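Local coordinates for protein type II restriction enzyme NgoMIV (Neisseria gonorrhoeae, PDB 1FIU) that recognises the double-stranded DNA sequence 5'-GCCGGC-3' and cleaves it after the first G as a magnesium-dependent homotetrameric restriction endonuclease, at residues 2-5 / 6-9; 10-13 / 14-18. One frame throughout, in Å; residues are numbered along the deposited sequence.

The N-terminal helix of NgoMIV illustrates how one helix is built from local contacts. From the N terminus, contact 1 (2-5 with 6-9) turns the entering chain into helix 4-18, with P3 at the N-cap, and contact 2 (10-13 with 14-18) carries the helix to its last turn. Neither closes a loop, and they do not nest or cross: contact 2 begins where contact 1 stops, their centres about 13 Å apart. Their surroundings differ. Contact 1 packs against helix 62-81 and a second subunit of the tetramer, whereas contact 2 has no other protein chain against it and joins the helix to helix 62-81 and to F244, just beyond strand 240-243.

Contact 1 (2-5 / 6-9); sequences QPLF and TQER. Unlike the reference sequence in segment 2-5: Q2 (reference Asn).
Q7 reaches back along the first turn of the helix to Q2, CB and CG passing backbone oxygens on the way. CB lies 3.5 Å from L4 O. CG, set beside the backbone N by chi1 of -64°, comes to 3.4 Å from P3 O, and the extended chain beyond it brings CD past the methyl CD2 of L4. At the tip, NE2 gives a hydrogen bond of 2.8 Å to Q2 O, nearly straight at 163°. The acceptor lies almost in the amide plane of Q7, while the donor is tilted from the carbonyl plane of Q2. L4 CD2 meets the same nitrogen at 3.5 Å, its side chain running obliquely past the amide. This is the start of a helix with P3 as N-cap: P3 O accepts the first i to i+4 bond, from Q7 N at 3.1 Å, and a weak one from T6 N; E8 N to L4 O and R9 N to F5 O continue the pattern. T6 sets OG1 against the CG and CD carbons of P3, 3.2 Å from CG. P3 and T6 also pack on L159 and I164 of the second subunit, respectively, while R9 forms salt bridges with E248 and D276 of its own chain.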
loop_
_atom_site.group_PDB
_atom_site.type_symbol
_atom_site.label_atom_id
_atom_site.label_comp_id
_atom_site.label_asym_id
_atom_site.label_seq_id
_atom_site.Cartn_x
_atom_site.Cartn_y
_atom_site.Cartn_z
ATOM N N GLN I 2 -18.298 41.739 -2.709
ATOM C CA GLN I 2 -17.794 40.459 -2.231
ATOM C C GLN I 2 -17.391 39.682 -3.487
ATOM O O GLN I 2 -18.114 39.680 -4.473
ATOM C CB GLN I 2 -18.888 39.701 -1.467
ATOM C CG GLN I 2 -19.148 40.226 -0.055
ATOM C CD GLN I 2 -20.446 39.704 0.531
ATOM O OE1 GLN I 2 -20.968 38.674 0.091
ATOM N NE2 GLN I 2 -20.972 40.407 1.539
ATOM N N PRO I 3 -16.209 39.060 -3.479
ATOM C CA PRO I 3 -15.800 38.300 -4.671
ATOM C C PRO I 3 -16.777 37.163 -4.956
ATOM O O PRO I 3 -17.537 36.761 -4.080
ATOM C CB PRO I 3 -14.392 37.824 -4.314
ATOM C CG PRO I 3 -14.402 37.768 -2.835
ATOM C CD PRO I 3 -15.197 38.985 -2.419
ATOM N N LEU I 4 -16.771 36.634 -6.177
ATOM C CA LEU I 4 -17.721 35.587 -6.514
ATOM C C LEU I 4 -17.608 34.294 -5.725
ATOM O O LEU I 4 -18.620 33.649 -5.501
ATOM C CB LEU I 4 -17.695 35.275 -8.013
ATOM C CG LEU I 4 -18.113 36.430 -8.918
ATOM C CD1 LEU I 4 -18.217 35.916 -10.353
ATOM C CD2 LEU I 4 -19.449 37.015 -8.459
ATOM N N PHE I 5 -16.402 33.903 -5.322
ATOM C CA PHE I 5 -16.287 32.672 -4.549
ATOM C C PHE I 5 -16.897 32.863 -3.158
ATOM O O PHE I 5 -17.384 31.903 -2.559
ATOM C CB PHE I 5 -14.837 32.201 -4.478
ATOM C CG PHE I 5 -14.381 31.446 -5.724
ATOM C CD1 PHE I 5 -13.097 30.925 -5.807
ATOM C CD2 PHE I 5 -15.245 31.261 -6.800
ATOM C CE1 PHE I 5 -12.680 30.228 -6.955
ATOM C CE2 PHE I 5 -14.842 30.568 -7.940
ATOM C CZ PHE I 5 -13.563 30.053 -8.014
ATOM N N THR I 6 -16.894 34.106 -2.662
ATOM C CA THR I 6 -17.500 34.375 -1.359
ATOM C C THR I 6 -19.016 34.286 -1.548
ATOM O O THR I 6 -19.729 33.698 -0.719
ATOM C CB THR I 6 -17.091 35.773 -0.832
ATOM O OG1 THR I 6 -15.667 35.812 -0.682
ATOM C CG2 THR I 6 -17.742 36.068 0.532
ATOM N N GLN I 7 -19.509 34.830 -2.659
ATOM C CA GLN I 7 -20.932 34.780 -2.955
ATOM C C GLN I 7 -21.387 33.322 -3.111
ATOM O O GLN I 7 -22.442 32.926 -2.610
ATOM C CB GLN I 7 -21.230 35.574 -4.228
ATOM C CG GLN I 7 -20.932 37.055 -4.073
ATOM C CD GLN I 7 -21.350 37.875 -5.267
ATOM O OE1 GLN I 7 -22.433 37.674 -5.825
ATOM N NE2 GLN I 7 -20.501 38.823 -5.660
ATOM N N GLU I 8 -20.578 32.517 -3.797
ATOM C CA GLU I 8 -20.924 31.108 -3.993
ATOM C C GLU I 8 -20.944 30.352 -2.662
ATOM O O GLU I 8 -21.768 29.474 -2.459
ATOM C CB GLU I 8 -19.921 30.434 -4.923
ATOM C CG GLU I 8 -20.051 30.830 -6.380
ATOM C CD GLU I 8 -21.355 30.368 -7.004
ATOM O OE1 GLU I 8 -21.860 29.289 -6.617
ATOM O OE2 GLU I 8 -21.864 31.078 -7.898
ATOM N N ARG I 9 -20.006 30.680 -1.778
ATOM C CA ARG I 9 -19.932 30.029 -0.469
ATOM C C ARG I 9 -21.189 30.358 0.333
ATOM O O ARG I 9 -21.742 29.494 1.018
ATOM C CB ARG I 9 -18.676 30.504 0.281
ATOM C CG ARG I 9 -18.383 29.765 1.590
ATOM C CD ARG I 9 -17.165 30.361 2.248
ATOM N NE ARG I 9 -16.701 29.628 3.420
ATOM C CZ ARG I 9 -17.067 29.895 4.675
ATOM N NH1 ARG I 9 -17.916 30.884 4.935
ATOM N NH2 ARG I 9 -16.566 29.178 5.669
#

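Contact 2 (10-13 / 14-18); sequences RIFH and KKLLD
The main chains of R10 and K14 meet through a hydrogen bond from K14 N to R10 O, 2.9 Å long, and the side chain of K14 then carries a charge on to the end of the helix. Its CG stands anti to the backbone N (chi1 -171°); the chain runs straight until it bends at chi4 (-69°), bringing NZ to D18 OD2 in a salt bridge of 2.8 Å. The carboxylate receives it on the syn lone pair of OD2, the side of its other oxygen. Two further backbone bonds of the alpha-helical i to i+4 pattern are firm, K15 N to I11 O at 3.0 Å and L17 N to H13 O at 2.9 Å. F12 O is held less well, with weak bonds from both L16 N and K15 N.

Outside this polar frame, K15 lays its aliphatic chain obliquely across I11, CE touching the branch methyl CG2 at 3.8 Å, and sends NZ to a salt bridge with E75 on helix 62-81. On the buried side, L16 CD1 approaches F12 CZ at 4.3 Å, an apolar contact between side chains one turn apart. F12 also meets the ring of F76, and both F12 and L16 rest on I72, so this pair is part of the packing between helices 4-18 and 62-81. H13 NE2 is hydrogen-bonded to F244 O. K14 thus has its charge paired within the helix, by D18, whereas K15 NZ and H13 NE2 tie the helix to other parts of the same subunit, E75 on helix 62-81 and the backbone of F244.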
loop_
_atom_site.group_PDB
_atom_site.type_symbol
_atom_site.label_atom_id
_atom_site.label_comp_id
_atom_site.label_asym_id
_atom_site.label_seq_id
_atom_site.Cartn_x
_atom_site.Cartn_y
_atom_site.Cartn_z
ATOM N N ARG I 10 -21.658 31.598 0.226
ATOM C CA ARG I 10 -22.876 31.978 0.948
ATOM C C ARG I 10 -24.095 31.275 0.373
ATOM O O ARG I 10 -24.985 30.861 1.102
ATOM C CB ARG I 10 -23.045 33.507 0.914
ATOM C CG ARG I 10 -21.895 34.184 1.632
ATOM C CD ARG I 10 -22.003 35.703 1.733
ATOM N NE ARG I 10 -20.817 36.248 2.396
ATOM C CZ ARG I 10 -20.707 37.498 2.834
ATOM N NH1 ARG I 10 -21.716 38.348 2.686
ATOM N NH2 ARG I 10 -19.584 37.901 3.419
ATOM N N ILE I 11 -24.131 31.116 -0.944
ATOM C CA ILE I 11 -25.232 30.426 -1.587
ATOM C C ILE I 11 -25.264 28.972 -1.113
ATOM O O ILE I 11 -26.328 28.401 -0.895
ATOM C CB ILE I 11 -25.078 30.494 -3.131
ATOM C CG1 ILE I 11 -25.354 31.930 -3.605
ATOM C CG2 ILE I 11 -26.001 29.494 -3.810
ATOM C CD1 ILE I 11 -25.014 32.178 -5.070
ATOM N N PHE I 12 -24.084 28.376 -0.971
ATOM C CA PHE I 12 -23.942 27.000 -0.501
ATOM C C PHE I 12 -24.569 26.889 0.913
ATOM O O PHE I 12 -25.385 26.009 1.181
ATOM C CB PHE I 12 -22.435 26.675 -0.518
ATOM C CG PHE I 12 -22.032 25.459 0.275
ATOM C CD1 PHE I 12 -22.252 24.170 -0.208
ATOM C CD2 PHE I 12 -21.348 25.615 1.474
ATOM C CE1 PHE I 12 -21.797 23.045 0.492
ATOM C CE2 PHE I 12 -20.879 24.490 2.192
ATOM C CZ PHE I 12 -21.109 23.212 1.690
ATOM N N HIS I 13 -24.198 27.806 1.806
ATOM C CA HIS I 13 -24.752 27.771 3.161
ATOM C C HIS I 13 -26.263 27.993 3.155
ATOM O O HIS I 13 -27.008 27.327 3.885
ATOM C CB HIS I 13 -24.074 28.828 4.030
ATOM C CG HIS I 13 -22.674 28.477 4.416
ATOM N ND1 HIS I 13 -21.741 29.425 4.777
ATOM C CD2 HIS I 13 -22.056 27.278 4.513
ATOM C CE1 HIS I 13 -20.603 28.822 5.077
ATOM N NE2 HIS I 13 -20.769 27.519 4.927
ATOM N N LYS I 14 -26.716 28.918 2.316
ATOM C CA LYS I 14 -28.141 29.217 2.240
ATOM C C LYS I 14 -28.970 28.009 1.820
ATOM O O LYS I 14 -30.079 27.816 2.309
ATOM C CB LYS I 14 -28.385 30.395 1.294
ATOM C CG LYS I 14 -29.808 30.922 1.301
ATOM C CD LYS I 14 -29.913 32.204 0.479
ATOM C CE LYS I 14 -31.328 32.783 0.513
ATOM N NZ LYS I 14 -32.313 31.931 -0.219
ATOM N N LYS I 15 -28.449 27.182 0.917
ATOM C CA LYS I 15 -29.186 25.996 0.515
ATOM C C LYS I 15 -29.317 25.021 1.686
ATOM O O LYS I 15 -30.343 24.348 1.851
ATOM C CB LYS I 15 -28.476 25.308 -0.655
ATOM C CG LYS I 15 -28.468 26.142 -1.926
ATOM C CD LYS I 15 -27.777 25.367 -3.063
ATOM C CE LYS I 15 -27.782 26.160 -4.365
ATOM N NZ LYS I 15 -27.000 25.436 -5.427
ATOM N N LEU I 16 -28.264 24.935 2.495
ATOM C CA LEU I 16 -28.300 24.050 3.645
ATOM C C LEU I 16 -29.334 24.586 4.642
ATOM O O LEU I 16 -30.025 23.808 5.278
ATOM C CB LEU I 16 -26.916 23.965 4.312
ATOM C CG LEU I 16 -25.816 23.256 3.502
ATOM C CD1 LEU I 16 -24.501 23.357 4.252
ATOM C CD2 LEU I 16 -26.190 21.800 3.255
ATOM N N LEU I 17 -29.426 25.907 4.776
ATOM C CA LEU I 17 -30.406 26.478 5.701
ATOM C C LEU I 17 -31.825 26.343 5.155
ATOM O O LEU I 17 -32.724 25.854 5.843
ATOM C CB LEU I 17 -30.111 27.965 5.965
ATOM C CG LEU I 17 -28.778 28.276 6.631
ATOM C CD1 LEU I 17 -28.661 29.791 6.855
ATOM C CD2 LEU I 17 -28.691 27.531 7.950
ATOM N N ASP I 18 -32.026 26.763 3.910
ATOM C CA ASP I 18 -33.359 26.710 3.319
ATOM C C ASP I 18 -33.952 25.302 3.274
ATOM O O ASP I 18 -35.165 25.134 3.385
ATOM C CB ASP I 18 -33.350 27.330 1.907
ATOM C CG ASP I 18 -33.121 28.846 1.914
ATOM O OD1 ASP I 18 -33.028 29.478 2.993
ATOM O OD2 ASP I 18 -33.034 29.421 0.808
#